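Local coordinates for protein chitinase A (Pteris ryukyuensis, PDB 4RL3) that probably hydrolyses the glycosidic links of chitin, this chain being the GH18 catalytic domain of a longer fern protein that also carries a LysM domain, at residues 35-40 and 121-126; 89-92 and 98-101; 5-10 and 179-184; 136-141 and 167-172. All coordinates share one frame; numbering follows the deposited sequence.

Contact 1 of 4, residues 35-40 and 121-126; sequences AIDYTS and IDYEHF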
loop_
_atom_site.group_PDB
_atom_site.type_symbol
_atom_site.label_atom_id
_atom_site.label_comp_id
_atom_site.label_asym_id
_atom_site.label_seq_id
_atom_site.Cartn_x
_atom_site.Cartn_y
_atom_site.Cartn_z
ATOM N N ALA A 35 -5.010 -1.871 -8.874
ATOM C CA ALA A 35 -6.268 -1.600 -9.567
ATOM C C ALA A 35 -6.189 -0.152 -10.030
ATOM O O ALA A 35 -5.757 0.717 -9.279
ATOM C CB ALA A 35 -7.475 -1.826 -8.662
ATOM N N ILE A 36 -6.563 0.101 -11.276
ATOM C CA ILE A 36 -6.490 1.445 -11.829
ATOM C C ILE A 36 -7.770 1.709 -12.609
ATOM O O ILE A 36 -8.226 0.852 -13.377
ATOM C CB ILE A 36 -5.278 1.605 -12.776
ATOM C CG1 ILE A 36 -4.017 0.978 -12.161
ATOM C CG2 ILE A 36 -5.046 3.080 -13.096
ATOM C CD1 ILE A 36 -2.829 0.926 -13.087
ATOM N N ASP A 37 -8.310 2.912 -12.429
ATOM C CA ASP A 37 -9.511 3.346 -13.139
ATOM C C ASP A 37 -9.133 3.952 -14.488
ATOM O O ASP A 37 -9.441 5.112 -14.786
ATOM C CB ASP A 37 -10.346 4.311 -12.274
ATOM C CG ASP A 37 -9.564 5.532 -11.780
ATOM O OD1 ASP A 37 -8.362 5.415 -11.444
ATOM O OD2 ASP A 37 -10.158 6.628 -11.716
ATOM N N TYR A 38 -8.459 3.132 -15.288
ATOM C CA TYR A 38 -8.017 3.472 -16.630
ATOM C C TYR A 38 -8.158 2.260 -17.524
ATOM O O TYR A 38 -8.101 1.114 -17.060
ATOM C CB TYR A 38 -6.548 3.876 -16.618
ATOM C CG TYR A 38 -6.276 5.351 -16.386
ATOM C CD1 TYR A 38 -6.377 5.923 -15.121
ATOM C CD2 TYR A 38 -5.890 6.171 -17.432
ATOM C CE1 TYR A 38 -6.106 7.269 -14.918
ATOM C CE2 TYR A 38 -5.624 7.516 -17.240
ATOM C CZ TYR A 38 -5.734 8.066 -15.978
ATOM O OH TYR A 38 -5.473 9.417 -15.784
ATOM N N THR A 39 -8.286 2.506 -18.819
ATOM C CA THR A 39 -8.238 1.432 -19.802
ATOM C C THR A 39 -6.787 1.137 -20.147
ATOM O O THR A 39 -5.887 1.940 -19.851
ATOM C CB THR A 39 -8.949 1.825 -21.102
ATOM O OG1 THR A 39 -8.204 2.855 -21.762
ATOM C CG2 THR A 39 -10.372 2.287 -20.825
ATOM N N SER A 40 -6.560 0.014 -20.828
ATOM C CA SER A 40 -5.208 -0.364 -21.227
ATOM C C SER A 40 -4.606 0.619 -22.238
ATOM O O SER A 40 -3.388 0.658 -22.411
ATOM C CB SER A 40 -5.194 -1.778 -21.805
ATOM O OG SER A 40 -5.995 -1.859 -22.965
ATOM N N ILE A 121 -4.551 3.483 -0.915
ATOM C CA ILE A 121 -4.588 4.608 -1.849
ATOM C C ILE A 121 -3.165 5.009 -2.243
ATOM O O ILE A 121 -2.394 5.487 -1.410
ATOM C CB ILE A 121 -5.313 5.824 -1.232
ATOM C CG1 ILE A 121 -6.618 5.416 -0.534
ATOM C CG2 ILE A 121 -5.566 6.882 -2.312
ATOM C CD1 ILE A 121 -7.658 4.706 -1.385
ATOM N N ASP A 122 -2.835 4.844 -3.524
ATOM C CA ASP A 122 -1.460 5.048 -3.999
ATOM C C ASP A 122 -1.435 5.854 -5.295
ATOM O O ASP A 122 -0.632 5.583 -6.186
ATOM C CB ASP A 122 -0.751 3.701 -4.178
ATOM C CG ASP A 122 0.750 3.833 -4.412
ATOM O OD1 ASP A 122 1.363 4.796 -3.881
ATOM O OD2 ASP A 122 1.313 2.943 -5.115
ATOM N N TYR A 123 -2.307 6.855 -5.390
ATOM C CA TYR A 123 -2.176 7.834 -6.461
ATOM C C TYR A 123 -1.032 8.783 -6.178
ATOM O O TYR A 123 -0.773 9.127 -5.021
ATOM C CB TYR A 123 -3.455 8.639 -6.618
ATOM C CG TYR A 123 -4.600 7.865 -7.218
ATOM C CD1 TYR A 123 -4.716 7.719 -8.592
ATOM C CD2 TYR A 123 -5.585 7.310 -6.410
ATOM C CE1 TYR A 123 -5.789 7.038 -9.145
ATOM C CE2 TYR A 123 -6.649 6.606 -6.944
ATOM C CZ TYR A 123 -6.748 6.468 -8.313
ATOM O OH TYR A 123 -7.833 5.783 -8.828
ATOM N N GLU A 124 -0.347 9.222 -7.233
ATOM C CA GLU A 124 0.740 10.190 -7.055
ATOM C C GLU A 124 0.769 11.344 -8.049
ATOM O O GLU A 124 1.599 12.234 -7.920
ATOM C CB GLU A 124 2.086 9.471 -7.086
ATOM C CG GLU A 124 2.500 8.990 -8.461
ATOM C CD GLU A 124 3.938 8.504 -8.488
ATOM O OE1 GLU A 124 4.121 7.279 -8.570
ATOM O OE2 GLU A 124 4.877 9.336 -8.408
ATOM N N HIS A 125 -0.112 11.324 -9.041
ATOM C CA HIS A 125 -0.150 12.373 -10.066
ATOM C C HIS A 125 -1.454 13.124 -9.959
ATOM O O HIS A 125 -2.531 12.542 -10.097
ATOM C CB HIS A 125 -0.001 11.774 -11.455
ATOM C CG HIS A 125 1.225 10.941 -11.612
ATOM N ND1 HIS A 125 2.484 11.489 -11.687
ATOM C CD2 HIS A 125 1.391 9.600 -11.684
ATOM C CE1 HIS A 125 3.374 10.522 -11.801
ATOM N NE2 HIS A 125 2.737 9.367 -11.806
ATOM N N PHE A 126 -1.343 14.427 -9.743
ATOM C CA PHE A 126 -2.487 15.277 -9.450
ATOM C C PHE A 126 -2.532 16.516 -10.326
ATOM O O PHE A 126 -3.075 17.541 -9.934
ATOM C CB PHE A 126 -2.441 15.674 -7.973
ATOM C CG PHE A 126 -2.460 14.494 -7.052
ATOM C CD1 PHE A 126 -3.611 13.761 -6.914
ATOM C CD2 PHE A 126 -1.326 14.095 -6.367
ATOM C CE1 PHE A 126 -3.654 12.659 -6.085
ATOM C CE2 PHE A 126 -1.353 12.985 -5.543
ATOM C CZ PHE A 126 -2.523 12.268 -5.397
#
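D37 and Y123 meet through a single buried hydrogen bond, at the carboxyl-terminal ends of two strands of the (beta/alpha)8 barrel, 27-36 and 118-123. The phenol O-H of Y123 donates a hydrogen bond to D37, OH lying 2.7 Å from OD1. The oxygen OD1 lies at the edge of the ring and in its plane, whereas the phenol oxygen approaches OD1 from above the carboxylate, 56° out of its plane. The two flat groups therefore stand almost perpendicular, their planes 86° apart.

Aspartate suits the place because it offers two acceptor oxygens, one for each of two donors; tyrosine brings an apolar ring for aromatic packing and one O-H for OD1. D37 puts CG in the crowded position between its backbone N and carbonyl carbon (chi1 55°), which turns the carboxylate toward the tyrosine and lets OD2 accept a bond from W99 NE1. With an alanine here, the Y123 hydroxyl and the W99 indole N-H would probably lose the carboxylate that accepts from both and be left without a mate in a buried setting. Further out, F91 meets the Y123 ring edge-to-face, F134 of helix 131-147 also touches it, and Y166 OH bonds to the Y123 backbone O.

Segment 121-126 includes the end of DGIDIDYE, which matches the DxxDxDxE signature of family 18, whose final glutamate is the general acid in relatives. In segment 35-40, D37 is the centre of an inverse gamma turn, closed by a weak bond from Y38 N to I36 O at 3.0 Å.

Contact 2 of 4, residues 89-92 and 98-101; sequences VQFT and SWVA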
loop_
_atom_site.group_PDB
_atom_site.type_symbol
_atom_site.label_atom_id
_atom_site.label_comp_id
_atom_site.label_asym_id
_atom_site.label_seq_id
_atom_site.Cartn_x
_atom_site.Cartn_y
_atom_site.Cartn_z
ATOM N N VAL A 89 -0.547 7.797 -14.234
ATOM C CA VAL A 89 -1.892 7.609 -13.727
ATOM C C VAL A 89 -2.321 8.909 -13.060
ATOM O O VAL A 89 -2.148 9.096 -11.857
ATOM C CB VAL A 89 -1.970 6.418 -12.747
ATOM C CG1 VAL A 89 -3.383 6.281 -12.184
ATOM C CG2 VAL A 89 -1.554 5.134 -13.436
ATOM N N GLN A 90 -2.899 9.801 -13.856
ATOM C CA GLN A 90 -3.420 11.068 -13.366
ATOM C C GLN A 90 -4.755 10.826 -12.695
ATOM O O GLN A 90 -5.670 10.279 -13.326
ATOM C CB GLN A 90 -3.632 12.050 -14.528
ATOM C CG GLN A 90 -2.343 12.546 -15.152
ATOM C CD GLN A 90 -1.561 13.454 -14.229
ATOM O OE1 GLN A 90 -2.053 13.887 -13.180
ATOM N NE2 GLN A 90 -0.332 13.771 -14.623
ATOM N N PHE A 91 -4.888 11.207 -11.427
ATOM C CA PHE A 91 -6.200 11.113 -10.811
ATOM C C PHE A 91 -7.141 12.065 -11.538
ATOM O O PHE A 91 -6.833 13.237 -11.712
ATOM C CB PHE A 91 -6.185 11.457 -9.321
ATOM C CG PHE A 91 -7.500 11.168 -8.651
ATOM C CD1 PHE A 91 -8.540 12.082 -8.711
ATOM C CD2 PHE A 91 -7.710 9.957 -8.023
ATOM C CE1 PHE A 91 -9.757 11.804 -8.131
ATOM C CE2 PHE A 91 -8.926 9.675 -7.434
ATOM C CZ PHE A 91 -9.951 10.595 -7.497
ATOM N N THR A 92 -8.292 11.558 -11.957
ATOM C CA THR A 92 -9.240 12.410 -12.668
ATOM C C THR A 92 -10.683 11.911 -12.529
ATOM O O THR A 92 -10.957 10.703 -12.521
ATOM C CB THR A 92 -8.802 12.591 -14.137
ATOM O OG1 THR A 92 -9.670 13.522 -14.803
ATOM C CG2 THR A 92 -8.780 11.283 -14.867
ATOM N N SER A 98 -20.015 11.047 -9.445
ATOM C CA SER A 98 -19.983 9.944 -10.408
ATOM C C SER A 98 -18.735 9.085 -10.213
ATOM O O SER A 98 -18.806 7.853 -10.310
ATOM C CB SER A 98 -20.124 10.415 -11.856
ATOM O OG SER A 98 -19.060 11.246 -12.269
ATOM N N TRP A 99 -17.603 9.722 -9.922
ATOM C CA TRP A 99 -16.376 8.966 -9.649
ATOM C C TRP A 99 -16.592 8.076 -8.411
ATOM O O TRP A 99 -16.289 6.869 -8.427
ATOM C CB TRP A 99 -15.149 9.898 -9.478
ATOM C CG TRP A 99 -13.844 9.130 -9.435
ATOM C CD1 TRP A 99 -13.004 8.899 -10.480
ATOM C CD2 TRP A 99 -13.267 8.465 -8.300
ATOM N NE1 TRP A 99 -11.944 8.122 -10.077
ATOM C CE2 TRP A 99 -12.078 7.846 -8.745
ATOM C CE3 TRP A 99 -13.630 8.341 -6.958
ATOM C CZ2 TRP A 99 -11.255 7.108 -7.896
ATOM C CZ3 TRP A 99 -12.812 7.601 -6.108
ATOM C CH2 TRP A 99 -11.631 7.002 -6.580
ATOM N N VAL A 100 -17.117 8.671 -7.343
ATOM C CA VAL A 100 -17.331 7.930 -6.113
ATOM C C VAL A 100 -18.284 6.752 -6.338
ATOM O O VAL A 100 -18.016 5.651 -5.872
ATOM C CB VAL A 100 -17.850 8.853 -4.991
ATOM C CG1 VAL A 100 -18.369 8.048 -3.811
ATOM C CG2 VAL A 100 -16.746 9.817 -4.559
ATOM N N ALA A 101 -19.381 6.966 -7.070
ATOM C CA ALA A 101 -20.330 5.883 -7.289
ATOM C C ALA A 101 -19.693 4.732 -8.054
ATOM O O ALA A 101 -19.899 3.559 -7.732
ATOM C CB ALA A 101 -21.584 6.384 -7.992
#
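T92, in an extended conformation at the end of the loop segment 89-92, lies opposite the helical residue W99, their CA atoms 8.5 Å apart, and no backbone hydrogen bond joins the two segments. The gap is spanned chiefly by aromatic side chains. F91 and W99 each hold CG anti to the backbone N (chi1 -172° and -170°), and this throws both rings outward from their own backbones until they meet.

The end of the phenyl ring does the touching. F91 CZ sits over one face of the indole, 3.6 Å above its plane and displaced toward the rim, while F91 CE2 comes within 3.5 Å of W99 CZ2 on the benzo ring. With the phenyl tilted 47° against the six-membered ring, the pair is an oblique aromatic contact, neither a parallel stack nor a T-shaped one. T92 takes part through its backbone, its CB directed away from the helix: the carbonyl O lies 3.4 Å from W99 CD1 in a nonbonded contact.

Tryptophan suits the place because it offers a wide apolar surface together with one donor, and W99 NE1 spends that donor on D37 OD2. Phenylalanine is equally apt, since its ring is wholly apolar and lies among other aromatics, meeting F134 edge-to-face. C137 of helix 131-147 touches both F91 and W99. The arrangement belongs to the beta-alpha loops of a TIM barrel: the connection from strand 73-81 is held to the beginning of the helix that follows it, 96-114, by the tryptophan reaching back to it.

Contact 3 of 4, residues 5-10 and 179-184; sequences REYIGA and LVNFQF. With EDO (1,2-ethanediol), chain C.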
loop_
_atom_site.group_PDB
_atom_site.type_symbol
_atom_site.label_atom_id
_atom_site.label_comp_id
_atom_site.label_asym_id
_atom_site.label_seq_id
_atom_site.Cartn_x
_atom_site.Cartn_y
_atom_site.Cartn_z
ATOM N N ARG A 5 3.277 -5.788 5.903
ATOM C CA ARG A 5 2.594 -5.752 4.600
ATOM C C ARG A 5 3.569 -5.865 3.435
ATOM O O ARG A 5 4.699 -5.384 3.514
ATOM C CB ARG A 5 1.754 -4.482 4.445
ATOM C CG ARG A 5 1.201 -3.941 5.759
ATOM C CD ARG A 5 0.276 -2.762 5.554
ATOM N NE ARG A 5 -1.058 -3.169 5.126
ATOM C CZ ARG A 5 -1.949 -2.358 4.557
ATOM N NH1 ARG A 5 -1.646 -1.097 4.299
ATOM N NH2 ARG A 5 -3.139 -2.836 4.206
ATOM N N GLU A 6 3.113 -6.526 2.372
ATOM C CA GLU A 6 3.923 -6.835 1.198
ATOM C C GLU A 6 3.133 -6.483 -0.062
ATOM O O GLU A 6 2.128 -7.136 -0.371
ATOM C CB GLU A 6 4.267 -8.334 1.191
ATOM C CG GLU A 6 5.194 -8.795 0.067
ATOM C CD GLU A 6 6.667 -8.614 0.373
ATOM O OE1 GLU A 6 7.013 -8.018 1.411
ATOM O OE2 GLU A 6 7.478 -9.069 -0.460
ATOM N N TYR A 7 3.582 -5.468 -0.799
ATOM C CA TYR A 7 3.023 -5.210 -2.131
ATOM C C TYR A 7 3.409 -6.331 -3.085
ATOM O O TYR A 7 4.523 -6.874 -2.999
ATOM C CB TYR A 7 3.493 -3.866 -2.701
ATOM C CG TYR A 7 2.848 -2.645 -2.071
ATOM C CD1 TYR A 7 3.331 -2.104 -0.874
ATOM C CD2 TYR A 7 1.761 -2.024 -2.670
ATOM C CE1 TYR A 7 2.752 -0.991 -0.308
ATOM C CE2 TYR A 7 1.178 -0.895 -2.107
ATOM C CZ TYR A 7 1.673 -0.387 -0.921
ATOM O OH TYR A 7 1.108 0.725 -0.332
ATOM N N ILE A 8 2.489 -6.694 -3.980
ATOM C CA ILE A 8 2.740 -7.765 -4.936
ATOM C C ILE A 8 1.880 -7.659 -6.193
ATOM O O ILE A 8 0.693 -7.345 -6.120
ATOM C CB ILE A 8 2.515 -9.141 -4.262
ATOM C CG1 ILE A 8 2.828 -10.307 -5.217
ATOM C CG2 ILE A 8 1.097 -9.276 -3.712
ATOM C CD1 ILE A 8 2.995 -11.622 -4.509
ATOM N N GLY A 9 2.500 -7.933 -7.342
ATOM C CA GLY A 9 1.771 -8.244 -8.571
ATOM C C GLY A 9 1.881 -7.317 -9.761
ATOM O O GLY A 9 1.387 -7.658 -10.825
ATOM N N ALA A 10 2.535 -6.163 -9.606
ATOM C CA ALA A 10 2.487 -5.125 -10.634
ATOM C C ALA A 10 3.441 -5.352 -11.795
ATOM O O ALA A 10 3.230 -4.786 -12.866
ATOM C CB ALA A 10 2.744 -3.759 -10.025
ATOM N N LEU A 179 -4.120 2.654 8.449
ATOM C CA LEU A 179 -2.663 2.531 8.305
ATOM C C LEU A 179 -2.128 3.518 7.286
ATOM O O LEU A 179 -2.773 3.791 6.267
ATOM C CB LEU A 179 -2.278 1.114 7.879
ATOM C CG LEU A 179 -2.649 -0.032 8.815
ATOM C CD1 LEU A 179 -2.517 -1.357 8.106
ATOM C CD2 LEU A 179 -1.795 0.005 10.073
ATOM N N VAL A 180 -0.957 4.070 7.594
ATOM C CA VAL A 180 -0.253 4.975 6.706
ATOM C C VAL A 180 1.009 4.255 6.236
ATOM O O VAL A 180 1.964 4.066 7.006
ATOM C CB VAL A 180 0.072 6.320 7.400
ATOM C CG1 VAL A 180 0.830 7.239 6.440
ATOM C CG2 VAL A 180 -1.212 6.986 7.890
ATOM N N ASN A 181 0.983 3.831 4.973
ATOM C CA ASN A 181 2.118 3.181 4.312
ATOM C C ASN A 181 3.074 4.259 3.782
ATOM O O ASN A 181 3.185 4.455 2.573
ATOM C CB ASN A 181 1.665 2.317 3.117
ATOM C CG ASN A 181 0.953 1.020 3.506
ATOM O OD1 ASN A 181 0.565 0.776 4.662
ATOM N ND2 ASN A 181 0.745 0.191 2.504
ATOM N N PHE A 182 3.744 4.981 4.674
ATOM C CA PHE A 182 4.620 6.048 4.233
ATOM C C PHE A 182 5.815 5.429 3.505
ATOM O O PHE A 182 6.432 4.499 4.003
ATOM C CB PHE A 182 5.088 6.918 5.403
ATOM C CG PHE A 182 5.776 8.175 4.963
ATOM C CD1 PHE A 182 7.112 8.145 4.604
ATOM C CD2 PHE A 182 5.083 9.365 4.857
ATOM C CE1 PHE A 182 7.751 9.275 4.163
ATOM C CE2 PHE A 182 5.723 10.509 4.408
ATOM C CZ PHE A 182 7.060 10.462 4.066
ATOM N N GLN A 183 6.116 5.935 2.315
ATOM C CA GLN A 183 7.169 5.375 1.476
ATOM C C GLN A 183 8.551 5.926 1.832
ATOM O O GLN A 183 9.013 6.903 1.239
ATOM C CB GLN A 183 6.883 5.665 0.009
ATOM C CG GLN A 183 5.567 5.091 -0.500
ATOM C CD GLN A 183 5.368 5.379 -1.976
ATOM O OE1 GLN A 183 6.322 5.425 -2.748
ATOM N NE2 GLN A 183 4.124 5.601 -2.369
ATOM N N PHE A 184 9.228 5.272 2.769
ATOM C CA PHE A 184 10.543 5.748 3.231
ATOM C C PHE A 184 11.658 5.460 2.237
ATOM O O PHE A 184 12.744 6.041 2.335
ATOM C CB PHE A 184 10.859 5.174 4.609
ATOM C CG PHE A 184 10.039 5.796 5.701
ATOM C CD1 PHE A 184 10.367 7.054 6.208
ATOM C CD2 PHE A 184 8.910 5.160 6.200
ATOM C CE1 PHE A 184 9.596 7.641 7.198
ATOM C CE2 PHE A 184 8.149 5.740 7.201
ATOM C CZ PHE A 184 8.482 6.989 7.698
HETATM C C1 EDO C . 4.689 -3.753 -7.141
HETATM O O1 EDO C . 4.073 -5.050 -7.260
HETATM C C2 EDO C . 5.782 -3.543 -8.192
HETATM O O2 EDO C . 6.914 -4.368 -7.935
#
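Y7 OH has two hydrogen-bond partners, N181 ND2 and D120 OD2. The amide bond is 2.9 Å from N181 ND2 to Y7 OH, with an N-H...O angle of 161° and the hydroxyl almost in the amide plane. The other end of the amide accepts a hydrogen bond from R5, NH1 standing 2.9 Å from N181 OD1. That oxygen lies in the guanidinium plane, although the two flat groups are turned 75° apart.

R5 and Y7 belong to strand 3-8 of the TIM barrel; L179 lies in strand 179-180, with N181 just beyond V180. L179 lays CD1 over the guanidinium face, 3.7 Å from R5 CZ. A bend at chi3 (79°) helps to turn this group, whose NH1 also reaches S155 OG. Nearby, A10 N donates to O1 of a 1,2-ethanediol, probably from the crystallisation liquor, 3.0 Å away.

Asparagine presents an acceptor and a donor side by side; a leucine here would probably leave Y7 OH without its N-H donor and R5 NH1 without one acceptor. The R5 bond favours this orientation, since a flip would bring two donors, NH1 and ND2, together; the Y7–D120 bond is consistent with the tyrosine helping to orient D120.

Contact 4 of 4, residues 136-141 and 167-172; sequences SCIGQL and TALFGQ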
loop_
_atom_site.group_PDB
_atom_site.type_symbol
_atom_site.label_atom_id
_atom_site.label_comp_id
_atom_site.label_asym_id
_atom_site.label_seq_id
_atom_site.Cartn_x
_atom_site.Cartn_y
_atom_site.Cartn_z
ATOM N N SER A 136 -12.079 14.609 -1.433
ATOM C CA SER A 136 -13.489 14.266 -1.376
ATOM C C SER A 136 -13.761 12.883 -1.977
ATOM O O SER A 136 -14.462 12.073 -1.390
ATOM C CB SER A 136 -14.309 15.314 -2.123
ATOM O OG SER A 136 -15.696 15.038 -2.001
ATOM N N CYS A 137 -13.189 12.624 -3.148
ATOM C CA CYS A 137 -13.389 11.331 -3.814
ATOM C C CYS A 137 -12.910 10.169 -2.943
ATOM O O CYS A 137 -13.634 9.198 -2.721
ATOM C CB CYS A 137 -12.639 11.284 -5.153
ATOM S SG CYS A 137 -13.436 12.219 -6.476
ATOM N N ILE A 138 -11.682 10.263 -2.464
ATOM C CA ILE A 138 -11.089 9.153 -1.725
ATOM C C ILE A 138 -11.707 9.003 -0.334
ATOM O O ILE A 138 -11.960 7.881 0.123
ATOM C CB ILE A 138 -9.559 9.307 -1.604
ATOM C CG1 ILE A 138 -8.903 9.297 -2.990
ATOM C CG2 ILE A 138 -8.963 8.225 -0.708
ATOM C CD1 ILE A 138 -9.172 8.069 -3.823
ATOM N N GLY A 139 -11.934 10.121 0.345
ATOM C CA GLY A 139 -12.536 10.075 1.666
ATOM C C GLY A 139 -13.911 9.432 1.627
ATOM O O GLY A 139 -14.258 8.588 2.466
ATOM N N GLN A 140 -14.704 9.807 0.633
ATOM C CA GLN A 140 -16.035 9.209 0.456
ATOM C C GLN A 140 -15.948 7.726 0.109
ATOM O O GLN A 140 -16.717 6.924 0.608
ATOM C CB GLN A 140 -16.805 9.942 -0.634
ATOM C CG GLN A 140 -17.297 11.309 -0.223
ATOM C CD GLN A 140 -18.194 11.906 -1.291
ATOM O OE1 GLN A 140 -19.297 11.412 -1.524
ATOM N NE2 GLN A 140 -17.725 12.947 -1.963
ATOM N N LEU A 141 -15.019 7.369 -0.775
ATOM C CA LEU A 141 -14.804 5.973 -1.159
ATOM C C LEU A 141 -14.506 5.119 0.077
ATOM O O LEU A 141 -15.142 4.091 0.300
ATOM C CB LEU A 141 -13.654 5.882 -2.160
ATOM C CG LEU A 141 -13.128 4.486 -2.491
ATOM C CD1 LEU A 141 -14.226 3.621 -3.102
ATOM C CD2 LEU A 141 -11.934 4.582 -3.415
ATOM N N THR A 167 -1.832 14.576 3.503
ATOM C CA THR A 167 -2.081 15.110 4.846
ATOM C C THR A 167 -3.496 15.688 4.970
ATOM O O THR A 167 -4.138 15.566 6.015
ATOM C CB THR A 167 -1.048 16.166 5.295
ATOM O OG1 THR A 167 -1.024 17.268 4.370
ATOM C CG2 THR A 167 0.342 15.547 5.451
ATOM N N ALA A 168 -3.986 16.322 3.905
ATOM C CA ALA A 168 -5.359 16.819 3.890
ATOM C C ALA A 168 -6.326 15.649 4.034
ATOM O O ALA A 168 -7.265 15.696 4.829
ATOM C CB ALA A 168 -5.643 17.589 2.611
ATOM N N LEU A 169 -6.073 14.588 3.269
ATOM C CA LEU A 169 -6.897 13.385 3.329
ATOM C C LEU A 169 -6.863 12.757 4.723
ATOM O O LEU A 169 -7.910 12.488 5.309
ATOM C CB LEU A 169 -6.435 12.371 2.280
ATOM C CG LEU A 169 -7.110 10.997 2.251
ATOM C CD1 LEU A 169 -8.631 11.101 2.110
ATOM C CD2 LEU A 169 -6.496 10.147 1.142
ATOM N N PHE A 170 -5.666 12.544 5.274
ATOM C CA PHE A 170 -5.561 11.894 6.577
ATOM C C PHE A 170 -6.162 12.723 7.712
ATOM O O PHE A 170 -6.838 12.187 8.587
ATOM C CB PHE A 170 -4.107 11.535 6.918
ATOM C CG PHE A 170 -3.980 10.735 8.186
ATOM C CD1 PHE A 170 -4.224 9.368 8.190
ATOM C CD2 PHE A 170 -3.666 11.354 9.387
ATOM C CE1 PHE A 170 -4.139 8.627 9.359
ATOM C CE2 PHE A 170 -3.594 10.617 10.555
ATOM C CZ PHE A 170 -3.816 9.256 10.544
ATOM N N GLY A 171 -5.906 14.028 7.694
ATOM C CA GLY A 171 -6.366 14.910 8.765
ATOM C C GLY A 171 -7.879 14.979 8.848
ATOM O O GLY A 171 -8.439 15.258 9.912
ATOM N N GLN A 172 -8.518 14.705 7.710
ATOM C CA GLN A 172 -9.963 14.745 7.547
ATOM C C GLN A 172 -10.670 13.401 7.795
ATOM O O GLN A 172 -11.805 13.369 8.273
ATOM C CB GLN A 172 -10.255 15.213 6.121
ATOM C CG GLN A 172 -11.648 15.763 5.909
ATOM C CD GLN A 172 -11.792 16.556 4.640
ATOM O OE1 GLN A 172 -12.904 16.762 4.155
ATOM N NE2 GLN A 172 -10.668 17.004 4.072
#
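L169 and I138 meet nearly at right angles where two outer helices of the TIM barrel, 131-147 and 163-173, lie against each other. L169 points at the partner helix with CG anti to its backbone N (chi1 176°), and the methyl fork at its tip does the work. One prong, CD2, touches the gamma methyl CG2 of I138 at 3.6 Å. The other, CD1, rests against the backbone, 3.9 Å from G139 N.

I138 divides its two branches between neighbours. CG2 faces the leucine and also meets I121 on the barrel strand, whereas the longer CG1-CD1 branch leads away from helix 163-173, toward the aromatic side chains of W99 and Y123. A beta-branched residue suits this double duty, since its two arms leave CB in different directions.

Glycine at 139 keeps that surface of the helix low: its CA and that of L169 are 6.7 Å apart, and a CB there would point toward the leucine. No hydrogen bond crosses between the two segments, and the side chains that meet are apolar, as expected for a seam between helices that pack around a barrel. Beside it, on helix 131-147, Q140 curls back one turn, its NE2 donating to S136 OG at 2.9 Å.

Starting from the N terminus, the first strand opens contact 3, which closes only at 179-184, so the other three contacts all lie within its span. Contact 1 begins next, at the end of strand 27-36, and closes at 121-126; contact 2, a short local loop, falls between its halves. Contact 4 follows contact 1 in series, joining two successive helices before the chain reaches strand 179-180. None of the loops cross. Contact 3 ties the barrel interior together, contact 1 the strand ends, contact 2 a loop to its helix and contact 4 the outer layer. Y38 OH meets Q90 O between contacts 1 and 2, and V180 touches F170 between contacts 3 and 4.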